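Local coordinates for succinoglycan biosynthesis protein (Bacillus cereus ATCC 14579, PDB 2QGM), which is of unknown function but belongs to the erythromycin esterase family and may be a hydrolase, at residues A[112-117]-A[171-176]; A[124-129]-A[162-167]; A[340-345]-A[376-381]. One frame throughout, in Å; residues are numbered along the deposited sequence.

Contact 1: residues A[112-117]-A[171-176]; sequences EEDWGN and DLKALD
The side chains of D114 and D171 cross obliquely, their carboxylate planes 77° apart, and one face of the D114 carboxylate takes the backbone of the other segment: K173 N donates to D114 OD1 (3.0 Å) from above the plane. K173 CB packs by the same oxygen, and A174 CB lies beside OD2. The W115 indole turns away from 171-176 to meet the H289 ring, its NE1 bonded to T259 OG1. D114 and D171 form a parallel beta bridge just past strand 108-111 and at the end of 166-171, where the chain enters helix 115-127. D171 N bonds to E113 O (2.9 Å) and W115 N to D171 O (2.8 Å), so D171 grips the residues on both sides of D114. The E112 and D171 side chains lie side by side, pointing the same way, their carboxylate planes 46° apart, joined by a water that donates to E112 OE2 and D171 OD2. At their other oxygens, E112 OE1 pairs with H306 N and D171 OD1 with H282. Another water links G116 N to A174 O. D176, which caps the next helix and bonds S179, places CG between its backbone N and carbonyl carbon (chi1 71°), bringing D176 OD1 within 3.1 Å of G116 CA.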
ATOM      1  N   GLU A 112      -3.057   1.856  -0.109  1.00 15.26           N
ATOM      2  CA  GLU A 112      -3.063   2.330   1.266  1.00 16.65           C
ATOM      3  C   GLU A 112      -3.736   3.697   1.183  1.00 16.19           C
ATOM      4  O   GLU A 112      -3.081   4.744   1.160  1.00 17.46           O
ATOM      5  CB  GLU A 112      -1.622   2.463   1.787  1.00 17.17           C
ATOM      6  CG  GLU A 112      -1.511   2.854   3.265  1.00 17.95           C
ATOM      7  CD  GLU A 112      -0.083   3.150   3.711  1.00 20.31           C
ATOM      8  OE1 GLU A 112       0.874   2.836   2.968  1.00 20.49           O
ATOM      9  OE2 GLU A 112       0.075   3.692   4.826  1.00 21.49           O
ATOM     10  N   GLU A 113      -5.060   3.661   1.100  1.00 13.79           N
ATOM     11  CA  GLU A 113      -5.907   4.850   1.005  1.00 13.81           C
ATOM     12  C   GLU A 113      -7.214   4.402   1.656  1.00 12.60           C
ATOM     13  O   GLU A 113      -7.551   3.219   1.625  1.00 12.16           O
ATOM     14  CB  GLU A 113      -6.123   5.219  -0.470  1.00 16.17           C
ATOM     15  CG  GLU A 113      -7.084   6.389  -0.730  1.00 17.67           C
ATOM     16  CD  GLU A 113      -6.683   7.655  -0.002  1.00 19.28           C
ATOM     17  OE1 GLU A 113      -7.259   7.952   1.070  1.00 22.14           O
ATOM     18  OE2 GLU A 113      -5.787   8.362  -0.504  1.00 19.28           O
ATOM     19  N   ASP A 114      -7.937   5.335   2.261  1.00 12.75           N
ATOM     20  CA  ASP A 114      -9.168   4.979   2.952  1.00 13.07           C
ATOM     21  C   ASP A 114     -10.238   4.319   2.090  1.00 12.73           C
ATOM     22  O   ASP A 114     -10.435   4.664   0.921  1.00 13.27           O
ATOM     23  CB  ASP A 114      -9.752   6.195   3.676  1.00 13.55           C
ATOM     24  CG  ASP A 114      -8.800   6.764   4.727  1.00 15.30           C
ATOM     25  OD1 ASP A 114      -7.957   6.001   5.252  1.00 15.77           O
ATOM     26  OD2 ASP A 114      -8.903   7.972   5.038  1.00 14.57           O
ATOM     27  N   TRP A 115     -10.922   3.354   2.697  1.00 12.82           N
ATOM     28  CA  TRP A 115     -11.984   2.587   2.052  1.00 12.95           C
ATOM     29  C   TRP A 115     -12.914   3.476   1.221  1.00 14.31           C
ATOM     30  O   TRP A 115     -13.116   3.237   0.024  1.00 14.91           O
ATOM     31  CB  TRP A 115     -12.779   1.831   3.125  1.00 12.76           C
ATOM     32  CG  TRP A 115     -13.866   0.987   2.540  1.00 12.52           C
ATOM     33  CD1 TRP A 115     -15.157   1.353   2.322  1.00 14.53           C
ATOM     34  CD2 TRP A 115     -13.722  -0.329   1.995  1.00 13.46           C
ATOM     35  NE1 TRP A 115     -15.831   0.348   1.669  1.00 13.25           N
ATOM     36  CE2 TRP A 115     -14.972  -0.698   1.456  1.00 14.05           C
ATOM     37  CE3 TRP A 115     -12.652  -1.236   1.910  1.00 15.93           C
ATOM     38  CZ2 TRP A 115     -15.188  -1.938   0.829  1.00 14.29           C
ATOM     39  CZ3 TRP A 115     -12.865  -2.469   1.287  1.00 14.05           C
ATOM     40  CH2 TRP A 115     -14.125  -2.805   0.757  1.00 15.24           C
ATOM     41  N   GLY A 116     -13.458   4.512   1.857  1.00 13.57           N
ATOM     42  CA  GLY A 116     -14.360   5.428   1.175  1.00 14.48           C
ATOM     43  C   GLY A 116     -13.785   6.091  -0.063  1.00 15.51           C
ATOM     44  O   GLY A 116     -14.472   6.238  -1.082  1.00 16.34           O
ATOM     45  N   ASN A 117     -12.531   6.519   0.029  1.00 14.06           N
ATOM     46  CA  ASN A 117     -11.852   7.155  -1.101  1.00 15.34           C
ATOM     47  C   ASN A 117     -11.702   6.105  -2.186  1.00 14.08           C
ATOM     48  O   ASN A 117     -11.786   6.404  -3.378  1.00 15.42           O
ATOM     49  CB  ASN A 117     -10.479   7.661  -0.675  1.00 17.77           C
ATOM     50  CG  ASN A 117     -10.565   8.928   0.150  1.00 22.80           C
ATOM     51  OD1 ASN A 117      -9.629   9.285   0.866  1.00 24.53           O
ATOM     52  ND2 ASN A 117     -11.688   9.634   0.033  1.00 19.63           N
ATOM     53  N   ASP A 171      -7.273   1.146   3.615  1.00 16.16           N
ATOM     54  CA  ASP A 171      -7.255   1.850   4.893  1.00 16.38           C
ATOM     55  C   ASP A 171      -8.559   2.218   5.573  1.00 15.89           C
ATOM     56  O   ASP A 171      -9.635   2.259   4.964  1.00 12.48           O
ATOM     57  CB  ASP A 171      -6.385   3.108   4.780  1.00 14.99           C
ATOM     58  CG  ASP A 171      -5.330   3.190   5.878  1.00 15.94           C
ATOM     59  OD1 ASP A 171      -5.605   2.729   7.004  1.00 15.53           O
ATOM     60  OD2 ASP A 171      -4.233   3.726   5.615  1.00 15.15           O
ATOM     61  N   LEU A 172      -8.418   2.502   6.865  1.00 15.60           N
ATOM     62  CA  LEU A 172      -9.530   2.851   7.737  1.00 16.83           C
ATOM     63  C   LEU A 172      -9.189   4.043   8.634  1.00 18.79           C
ATOM     64  O   LEU A 172      -9.472   4.020   9.832  1.00 17.08           O
ATOM     65  CB  LEU A 172      -9.874   1.648   8.621  1.00 18.11           C
ATOM     66  CG  LEU A 172     -10.418   0.378   7.957  1.00 19.90           C
ATOM     67  CD1 LEU A 172     -10.532  -0.757   8.979  1.00 21.26           C
ATOM     68  CD2 LEU A 172     -11.781   0.687   7.361  1.00 19.53           C
ATOM     69  N   LYS A 173      -8.584   5.083   8.073  1.00 18.02           N
ATOM     70  CA  LYS A 173      -8.244   6.247   8.886  1.00 17.79           C
ATOM     71  C   LYS A 173      -9.430   7.200   9.005  1.00 18.59           C
ATOM     72  O   LYS A 173      -9.378   8.182   9.744  1.00 19.53           O
ATOM     73  CB  LYS A 173      -7.029   6.963   8.306  1.00 17.07           C
ATOM     74  CG  LYS A 173      -5.796   6.079   8.264  1.00 21.32           C
ATOM     75  CD  LYS A 173      -4.557   6.852   7.889  1.00 24.65           C
ATOM     76  CE  LYS A 173      -4.683   7.446   6.505  1.00 28.84           C
ATOM     77  NZ  LYS A 173      -3.404   8.077   6.079  1.00 32.37           N
ATOM     78  N   ALA A 174     -10.506   6.875   8.291  1.00 18.29           N
ATOM     79  CA  ALA A 174     -11.731   7.663   8.297  1.00 19.49           C
ATOM     80  C   ALA A 174     -12.826   6.934   7.518  1.00 20.71           C
ATOM     81  O   ALA A 174     -12.538   6.115   6.642  1.00 19.08           O
ATOM     82  CB  ALA A 174     -11.483   9.030   7.665  1.00 22.21           C
ATOM     83  N   LEU A 175     -14.081   7.217   7.857  1.00 18.73           N
ATOM     84  CA  LEU A 175     -15.207   6.629   7.139  1.00 20.31           C
ATOM     85  C   LEU A 175     -16.033   7.808   6.658  1.00 20.44           C
ATOM     86  O   LEU A 175     -16.611   8.536   7.462  1.00 19.01           O
ATOM     87  CB  LEU A 175     -16.050   5.743   8.056  1.00 20.42           C
ATOM     88  CG  LEU A 175     -15.403   4.459   8.578  1.00 20.65           C
ATOM     89  CD1 LEU A 175     -16.326   3.824   9.608  1.00 20.82           C
ATOM     90  CD2 LEU A 175     -15.139   3.512   7.423  1.00 20.90           C
ATOM     91  N   ASP A 176     -16.062   8.004   5.345  1.00 21.53           N
ATOM     92  CA  ASP A 176     -16.801   9.105   4.747  1.00 23.05           C
ATOM     93  C   ASP A 176     -18.290   8.790   4.651  1.00 23.37           C
ATOM     94  O   ASP A 176     -18.705   7.643   4.804  1.00 22.62           O
ATOM     95  CB  ASP A 176     -16.251   9.391   3.351  1.00 25.30           C
ATOM     96  CG  ASP A 176     -16.611   8.307   2.356  1.00 28.29           C
ATOM     97  OD1 ASP A 176     -16.431   7.120   2.687  1.00 27.25           O
ATOM     98  OD2 ASP A 176     -17.072   8.649   1.247  1.00 32.74           O
TER
HETATM   99  O   HOH W   1      -1.744   2.977   6.861  1.00 17.86           O
HETATM  100  O   HOH W   2      -3.412   5.698   4.194  1.00 29.68           O
HETATM  101  O   HOH W   3     -17.135   6.708  -0.456  1.00 15.25           O
HETATM  102  O   HOH W   4     -13.451   6.165   4.157  1.00 15.39           O

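Contact 2: residues A[124-129]-A[162-167]; sequences YIQTGK and KKKIQF
I125 drives its CD1 methyl onto I165 and F167, where strand 166-171 begins, packing the end of helix 115-127 on the edge strand of the main sheet. This is part of a beta-alpha-beta crossover: strand 108-111 leads into helix 115-127, the chain continues through helix 143-157, and it returns in 166-171, parallel to and beside the strand it left. The tight side is built round that one methyl. I125 CD1 lies 3.4 Å from I165 O and 3.7 Å from F167 CB, with I165 CG2 a little farther off at 4.2 Å. Its CG1 sits between the backbone N and the carbonyl carbon (chi1 68°), and the extended chain beyond it carries the methyl away from the helix to the strand. The side chains of I125 and F167 cross at about a right angle, while the F167 ring turns away to meet F109 edge-to-face.

The other side is looser and more polar. Q126 bends at chi2 so that its amide lies near the I165 carbonyl and the Q166 side chain; the two amide planes are only 17° apart, although the chains themselves cross nearly perpendicularly. K164 contributes the start of its aliphatic chain at the margin, then leads its amine off to N161 O. A firmer polar tie comes from one turn earlier in the helix, where N122 bonds both F167 N and the Q166 amide. The helix finishes just past the packed isoleucine: G128 takes a positive phi of 82°, and G128 N donates to Y124 O at 2.7 Å.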
ATOM      1  N   TYR A 124     -14.364   6.132 -10.417  1.00 14.90           N
ATOM      2  CA  TYR A 124     -13.659   6.931 -11.413  1.00 14.40           C
ATOM      3  C   TYR A 124     -13.045   6.063 -12.511  1.00 15.30           C
ATOM      4  O   TYR A 124     -13.199   6.354 -13.705  1.00 14.90           O
ATOM      5  CB  TYR A 124     -12.531   7.748 -10.782  1.00 13.30           C
ATOM      6  CG  TYR A 124     -11.801   8.581 -11.816  1.00 16.26           C
ATOM      7  CD1 TYR A 124     -12.386   9.722 -12.345  1.00 19.69           C
ATOM      8  CD2 TYR A 124     -10.572   8.173 -12.335  1.00 18.91           C
ATOM      9  CE1 TYR A 124     -11.775  10.442 -13.362  1.00 22.10           C
ATOM     10  CE2 TYR A 124      -9.951   8.885 -13.366  1.00 21.21           C
ATOM     11  CZ  TYR A 124     -10.564  10.025 -13.872  1.00 22.02           C
ATOM     12  OH  TYR A 124      -9.982  10.763 -14.883  1.00 24.54           O
ATOM     13  N   ILE A 125     -12.332   5.010 -12.114  1.00 14.81           N
ATOM     14  CA  ILE A 125     -11.694   4.155 -13.110  1.00 14.94           C
ATOM     15  C   ILE A 125     -12.667   3.230 -13.847  1.00 14.64           C
ATOM     16  O   ILE A 125     -12.283   2.601 -14.828  1.00 19.03           O
ATOM     17  CB  ILE A 125     -10.520   3.323 -12.499  1.00 14.54           C
ATOM     18  CG1 ILE A 125     -11.031   2.286 -11.501  1.00 16.24           C
ATOM     19  CG2 ILE A 125      -9.527   4.257 -11.819  1.00 14.83           C
ATOM     20  CD1 ILE A 125      -9.992   1.209 -11.203  1.00 16.45           C
ATOM     21  N   GLN A 126     -13.916   3.154 -13.392  1.00 16.21           N
ATOM     22  CA  GLN A 126     -14.913   2.319 -14.070  1.00 18.12           C
ATOM     23  C   GLN A 126     -15.768   3.161 -15.022  1.00 21.75           C
ATOM     24  O   GLN A 126     -16.087   2.721 -16.122  1.00 22.21           O
ATOM     25  CB  GLN A 126     -15.858   1.635 -13.072  1.00 18.06           C
ATOM     26  CG  GLN A 126     -15.177   0.825 -11.993  1.00 17.03           C
ATOM     27  CD  GLN A 126     -14.414  -0.376 -12.514  1.00 15.69           C
ATOM     28  OE1 GLN A 126     -13.530  -0.892 -11.831  1.00 19.64           O
ATOM     29  NE2 GLN A 126     -14.756  -0.839 -13.714  1.00 15.84           N
ATOM     30  N   THR A 127     -16.118   4.377 -14.601  1.00 21.92           N
ATOM     31  CA  THR A 127     -16.984   5.239 -15.399  1.00 21.44           C
ATOM     32  C   THR A 127     -16.424   6.601 -15.802  1.00 22.42           C
ATOM     33  O   THR A 127     -16.995   7.272 -16.664  1.00 21.21           O
ATOM     34  CB  THR A 127     -18.314   5.477 -14.666  1.00 24.28           C
ATOM     35  OG1 THR A 127     -18.072   6.188 -13.448  1.00 23.70           O
ATOM     36  CG2 THR A 127     -18.977   4.148 -14.341  1.00 24.87           C
ATOM     37  N   GLY A 128     -15.327   7.018 -15.179  1.00 21.08           N
ATOM     38  CA  GLY A 128     -14.743   8.309 -15.505  1.00 20.94           C
ATOM     39  C   GLY A 128     -15.438   9.461 -14.798  1.00 23.35           C
ATOM     40  O   GLY A 128     -15.254  10.621 -15.160  1.00 24.57           O
ATOM     41  N   LYS A 129     -16.242   9.138 -13.791  1.00 23.88           N
ATOM     42  CA  LYS A 129     -16.964  10.149 -13.018  1.00 26.19           C
ATOM     43  C   LYS A 129     -16.155  10.548 -11.785  1.00 24.86           C
ATOM     44  O   LYS A 129     -15.624   9.691 -11.076  1.00 24.01           O
ATOM     45  CB  LYS A 129     -18.334   9.606 -12.586  1.00 29.19           C
ATOM     46  CG  LYS A 129     -19.200  10.582 -11.784  1.00 33.19           C
ATOM     47  CD  LYS A 129     -20.612  10.027 -11.575  1.00 36.28           C
ATOM     48  CE  LYS A 129     -21.554  11.045 -10.930  1.00 37.28           C
ATOM     49  NZ  LYS A 129     -21.173  11.408  -9.530  1.00 39.10           N
ATOM     50  N   LYS A 162     -12.111  -7.352 -20.951  1.00 28.06           N
ATOM     51  CA  LYS A 162     -13.308  -7.820 -20.251  1.00 29.34           C
ATOM     52  C   LYS A 162     -13.144  -7.884 -18.734  1.00 26.99           C
ATOM     53  O   LYS A 162     -14.109  -7.699 -17.992  1.00 28.63           O
ATOM     54  CB  LYS A 162     -13.721  -9.191 -20.790  1.00 32.58           C
ATOM     55  CG  LYS A 162     -12.585 -10.194 -20.878  1.00 35.98           C
ATOM     56  CD  LYS A 162     -13.051 -11.476 -21.558  1.00 39.69           C
ATOM     57  CE  LYS A 162     -11.901 -12.462 -21.750  1.00 41.46           C
ATOM     58  NZ  LYS A 162     -12.342 -13.692 -22.471  1.00 43.05           N
ATOM     59  N   LYS A 163     -11.927  -8.155 -18.280  1.00 26.45           N
ATOM     60  CA  LYS A 163     -11.644  -8.210 -16.850  1.00 24.85           C
ATOM     61  C   LYS A 163     -11.081  -6.843 -16.479  1.00 22.89           C
ATOM     62  O   LYS A 163      -9.948  -6.514 -16.831  1.00 21.37           O
ATOM     63  CB  LYS A 163     -10.622  -9.308 -16.552  1.00 26.30           C
ATOM     64  CG  LYS A 163     -11.033 -10.686 -17.054  1.00 30.13           C
ATOM     65  CD  LYS A 163     -12.395 -11.117 -16.509  1.00 34.73           C
ATOM     66  CE  LYS A 163     -12.401 -11.232 -14.991  1.00 35.81           C
ATOM     67  NZ  LYS A 163     -13.728 -11.698 -14.490  1.00 39.03           N
ATOM     68  N   LYS A 164     -11.890  -6.056 -15.775  1.00 20.54           N
ATOM     69  CA  LYS A 164     -11.517  -4.700 -15.374  1.00 18.85           C
ATOM     70  C   LYS A 164     -10.680  -4.606 -14.101  1.00 17.46           C
ATOM     71  O   LYS A 164     -10.791  -5.439 -13.205  1.00 16.76           O
ATOM     72  CB  LYS A 164     -12.780  -3.858 -15.180  1.00 17.80           C
ATOM     73  CG  LYS A 164     -13.759  -3.916 -16.340  1.00 17.83           C
ATOM     74  CD  LYS A 164     -13.113  -3.453 -17.636  1.00 18.25           C
ATOM     75  CE  LYS A 164     -14.149  -3.311 -18.736  1.00 23.05           C
ATOM     76  NZ  LYS A 164     -14.823  -4.613 -18.994  1.00 29.97           N
ATOM     77  N   ILE A 165      -9.848  -3.576 -14.028  1.00 16.57           N
ATOM     78  CA  ILE A 165      -9.031  -3.354 -12.843  1.00 15.07           C
ATOM     79  C   ILE A 165      -9.982  -2.860 -11.767  1.00 16.00           C
ATOM     80  O   ILE A 165     -10.838  -2.019 -12.035  1.00 14.16           O
ATOM     81  CB  ILE A 165      -7.967  -2.255 -13.073  1.00 15.35           C
ATOM     82  CG1 ILE A 165      -6.972  -2.685 -14.151  1.00 16.26           C
ATOM     83  CG2 ILE A 165      -7.233  -1.957 -11.772  1.00 12.68           C
ATOM     84  CD1 ILE A 165      -6.033  -1.559 -14.581  1.00 15.52           C
ATOM     85  N   GLN A 166      -9.837  -3.384 -10.556  1.00 15.11           N
ATOM     86  CA  GLN A 166     -10.674  -2.961  -9.443  1.00 14.94           C
ATOM     87  C   GLN A 166      -9.786  -2.133  -8.520  1.00 13.89           C
ATOM     88  O   GLN A 166      -8.652  -2.517  -8.228  1.00 14.76           O
ATOM     89  CB  GLN A 166     -11.213  -4.183  -8.684  1.00 12.67           C
ATOM     90  CG  GLN A 166     -12.169  -5.060  -9.497  1.00 16.73           C
ATOM     91  CD  GLN A 166     -13.427  -4.323  -9.915  1.00 18.41           C
ATOM     92  OE1 GLN A 166     -14.066  -3.650  -9.103  1.00 18.74           O
ATOM     93  NE2 GLN A 166     -13.801  -4.459 -11.184  1.00 19.28           N
ATOM     94  N   PHE A 167     -10.287  -0.987  -8.078  1.00 14.06           N
ATOM     95  CA  PHE A 167      -9.524  -0.152  -7.162  1.00 12.95           C
ATOM     96  C   PHE A 167     -10.117  -0.384  -5.781  1.00 13.58           C
ATOM     97  O   PHE A 167     -11.335  -0.254  -5.599  1.00 14.93           O
ATOM     98  CB  PHE A 167      -9.654   1.326  -7.539  1.00 13.68           C
ATOM     99  CG  PHE A 167      -8.678   2.211  -6.819  1.00 16.92           C
ATOM    100  CD1 PHE A 167      -8.770   2.398  -5.437  1.00 20.00           C
ATOM    101  CD2 PHE A 167      -7.639   2.817  -7.509  1.00 19.34           C
ATOM    102  CE1 PHE A 167      -7.827   3.175  -4.760  1.00 21.47           C
ATOM    103  CE2 PHE A 167      -6.694   3.596  -6.843  1.00 20.45           C
ATOM    104  CZ  PHE A 167      -6.783   3.777  -5.466  1.00 20.84           C
TER

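Contact 3: residues A[340-345]-A[376-381]; sequences GSTTTE and YTLGKV
T344 lays its CG2 methyl over one face of the Y376 ring, a CH-pi contact with the carbon 3.9 Å from the ring centroid and 22° off the normal. This is helix-on-sheet packing in an alpha/beta fold: it joins the C-terminal end of strand 336-344, an inner strand of the mixed sheet, to helix 374-380, which precedes strand 385-389 of the same sheet. The short segments of strand and helix cross at -76°, their axes 7.2 Å apart at closest approach; T344 meets Y376 and G379, while T342 meets L378.

The two branches of T344 divide the work. CG2 stands anti to the backbone N and goes to the tyrosine, displaced toward the rim of the ring and nearest to Y376 CE1 (3.7 Å). OG1, on the backbone N side, faces the helix backbone: it hydrogen-bonds N375 O, just ahead of the tyrosine. The Y376 side chain starts out away from the strand, yet its ring swings back obliquely across T344, setting Y376 OH 3.6 Å from T344 O and near E345 CB.

Two residues earlier on the strand, T342 and L378 cross at about a right angle. L378 CD1 reaches T342 OG1 (3.4 Å) and T342 CB (3.7 Å), a methyl laid against a hydroxyl. H435, on strand 432-439, bonds T342 OG1 through ND1 and T344 OG1 weakly through NE2, and touches L378 as well. One residue past L378, the helix brings its glycine backbone up to the threonine, with G379 CA 3.2 Å from T344 OG1.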
ATOM      1  N   GLY A 340      10.336  -4.338  -2.226  1.00 16.65           N
ATOM      2  CA  GLY A 340      10.609  -3.108  -1.504  1.00 16.14           C
ATOM      3  C   GLY A 340      11.226  -2.026  -2.375  1.00 16.36           C
ATOM      4  O   GLY A 340      11.802  -2.312  -3.426  1.00 15.95           O
ATOM      5  N   SER A 341      11.107  -0.782  -1.926  1.00 16.68           N
ATOM      6  CA  SER A 341      11.643   0.369  -2.644  1.00 16.39           C
ATOM      7  C   SER A 341      12.845   0.957  -1.920  1.00 16.47           C
ATOM      8  O   SER A 341      12.787   1.211  -0.716  1.00 18.45           O
ATOM      9  CB  SER A 341      10.566   1.450  -2.768  1.00 17.75           C
ATOM     10  OG  SER A 341      11.125   2.710  -3.110  1.00 16.31           O
ATOM     11  N   THR A 342      13.934   1.169  -2.653  1.00 16.58           N
ATOM     12  CA  THR A 342      15.129   1.752  -2.065  1.00 16.30           C
ATOM     13  C   THR A 342      15.668   2.897  -2.914  1.00 17.86           C
ATOM     14  O   THR A 342      15.564   2.887  -4.140  1.00 17.52           O
ATOM     15  CB  THR A 342      16.271   0.698  -1.872  1.00 18.42           C
ATOM     16  OG1 THR A 342      16.561   0.041  -3.113  1.00 19.18           O
ATOM     17  CG2 THR A 342      15.871  -0.347  -0.840  1.00 19.15           C
ATOM     18  N   THR A 343      16.205   3.904  -2.238  1.00 17.58           N
ATOM     19  CA  THR A 343      16.798   5.046  -2.910  1.00 19.21           C
ATOM     20  C   THR A 343      17.999   5.478  -2.085  1.00 18.74           C
ATOM     21  O   THR A 343      18.074   5.191  -0.896  1.00 19.57           O
ATOM     22  CB  THR A 343      15.798   6.212  -3.070  1.00 19.71           C
ATOM     23  OG1 THR A 343      16.412   7.252  -3.838  1.00 18.19           O
ATOM     24  CG2 THR A 343      15.381   6.761  -1.713  1.00 20.59           C
ATOM     25  N   THR A 344      18.941   6.162  -2.721  1.00 20.22           N
ATOM     26  CA  THR A 344      20.150   6.590  -2.024  1.00 20.13           C
ATOM     27  C   THR A 344      20.179   8.038  -1.549  1.00 20.94           C
ATOM     28  O   THR A 344      20.412   8.305  -0.371  1.00 22.36           O
ATOM     29  CB  THR A 344      21.389   6.345  -2.907  1.00 21.34           C
ATOM     30  OG1 THR A 344      21.505   4.942  -3.181  1.00 23.67           O
ATOM     31  CG2 THR A 344      22.653   6.822  -2.203  1.00 22.49           C
ATOM     32  N   GLU A 345      19.936   8.965  -2.463  1.00 22.69           N
ATOM     33  CA  GLU A 345      19.994  10.383  -2.131  1.00 22.52           C
ATOM     34  C   GLU A 345      18.978  11.231  -2.893  1.00 22.14           C
ATOM     35  O   GLU A 345      18.392  10.791  -3.880  1.00 22.25           O
ATOM     36  CB  GLU A 345      21.408  10.899  -2.423  1.00 25.51           C
ATOM     37  CG  GLU A 345      21.901  10.534  -3.828  1.00 29.93           C
ATOM     38  CD  GLU A 345      23.298  11.056  -4.122  1.00 32.52           C
ATOM     39  OE1 GLU A 345      23.476  12.294  -4.172  1.00 33.32           O
ATOM     40  OE2 GLU A 345      24.214  10.228  -4.316  1.00 34.59           O
ATOM     41  N   TYR A 376      23.140   3.229   0.876  1.00 25.83           N
ATOM     42  CA  TYR A 376      24.336   3.817   0.309  1.00 27.27           C
ATOM     43  C   TYR A 376      25.185   2.806  -0.436  1.00 24.33           C
ATOM     44  O   TYR A 376      25.862   3.156  -1.400  1.00 23.39           O
ATOM     45  CB  TYR A 376      25.114   4.561   1.395  1.00 31.66           C
ATOM     46  CG  TYR A 376      24.684   6.011   1.430  1.00 35.98           C
ATOM     47  CD1 TYR A 376      25.230   6.931   0.536  1.00 36.50           C
ATOM     48  CD2 TYR A 376      23.647   6.439   2.258  1.00 35.58           C
ATOM     49  CE1 TYR A 376      24.751   8.236   0.453  1.00 38.23           C
ATOM     50  CE2 TYR A 376      23.158   7.744   2.186  1.00 37.28           C
ATOM     51  CZ  TYR A 376      23.714   8.634   1.277  1.00 37.02           C
ATOM     52  OH  TYR A 376      23.211   9.908   1.159  1.00 38.50           O
ATOM     53  N   THR A 377      25.128   1.549  -0.013  1.00 24.61           N
ATOM     54  CA  THR A 377      25.884   0.503  -0.695  1.00 24.57           C
ATOM     55  C   THR A 377      25.244   0.285  -2.066  1.00 24.04           C
ATOM     56  O   THR A 377      25.932   0.083  -3.063  1.00 24.59           O
ATOM     57  CB  THR A 377      25.864  -0.830   0.094  1.00 26.03           C
ATOM     58  OG1 THR A 377      26.511  -0.653   1.362  1.00 28.80           O
ATOM     59  CG2 THR A 377      26.588  -1.918  -0.684  1.00 27.90           C
ATOM     60  N   LEU A 378      23.916   0.340  -2.110  1.00 24.43           N
ATOM     61  CA  LEU A 378      23.194   0.158  -3.365  1.00 22.39           C
ATOM     62  C   LEU A 378      23.529   1.294  -4.329  1.00 21.96           C
ATOM     63  O   LEU A 378      23.550   1.104  -5.548  1.00 22.59           O
ATOM     64  CB  LEU A 378      21.683   0.122  -3.110  1.00 22.37           C
ATOM     65  CG  LEU A 378      21.112  -1.131  -2.434  1.00 21.65           C
ATOM     66  CD1 LEU A 378      19.632  -0.903  -2.100  1.00 22.28           C
ATOM     67  CD2 LEU A 378      21.273  -2.332  -3.358  1.00 22.54           C
ATOM     68  N   GLY A 379      23.792   2.475  -3.770  1.00 20.03           N
ATOM     69  CA  GLY A 379      24.122   3.630  -4.585  1.00 23.22           C
ATOM     70  C   GLY A 379      25.472   3.494  -5.263  1.00 23.15           C
ATOM     71  O   GLY A 379      25.738   4.156  -6.266  1.00 24.33           O
ATOM     72  N   LYS A 380      26.316   2.626  -4.711  1.00 24.11           N
ATOM     73  CA  LYS A 380      27.658   2.379  -5.241  1.00 24.53           C
ATOM     74  C   LYS A 380      27.611   1.532  -6.510  1.00 25.49           C
ATOM     75  O   LYS A 380      28.482   1.648  -7.376  1.00 24.51           O
ATOM     76  CB  LYS A 380      28.515   1.663  -4.191  1.00 25.71           C
ATOM     77  CG  LYS A 380      28.795   2.492  -2.943  1.00 27.78           C
ATOM     78  CD  LYS A 380      29.699   3.681  -3.231  1.00 29.99           C
ATOM     79  CE  LYS A 380      30.009   4.449  -1.952  1.00 31.52           C
ATOM     80  NZ  LYS A 380      30.846   5.658  -2.185  1.00 32.68           N
ATOM     81  N   VAL A 381      26.598   0.677  -6.607  1.00 23.66           N
ATOM     82  CA  VAL A 381      26.427  -0.184  -7.766  1.00 23.11           C
ATOM     83  C   VAL A 381      26.352   0.682  -9.015  1.00 21.40           C
ATOM     84  O   VAL A 381      25.604   1.661  -9.052  1.00 21.41           O
ATOM     85  CB  VAL A 381      25.142  -1.000  -7.638  1.00 21.83           C
ATOM     86  CG1 VAL A 381      24.937  -1.842  -8.883  1.00 22.49           C
ATOM     87  CG2 VAL A 381      25.229  -1.875  -6.395  1.00 21.32           C
TER

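In the fold
Contacts 1 and 2 share helix 115-127 and strand 166-171. Contact 2, nested in the chain loop closed by contact 1, ties the end of the helix to the start of the strand, and contact 1 ties the start of the helix to the strand's far end; their centres are about 18 Å apart. Together they brace both ends of one helix against the edge strand. Contact 3 comes later in the sequence and lies across the centre of the chain from contact 1, about 32 Å away between centres and about 35 Å from contact 2. It covers strand 336-344, well inside the same mixed sheet, beyond strands 108-111, 301-304 and 76-79. All three belong to the erythromycin esterase-like region.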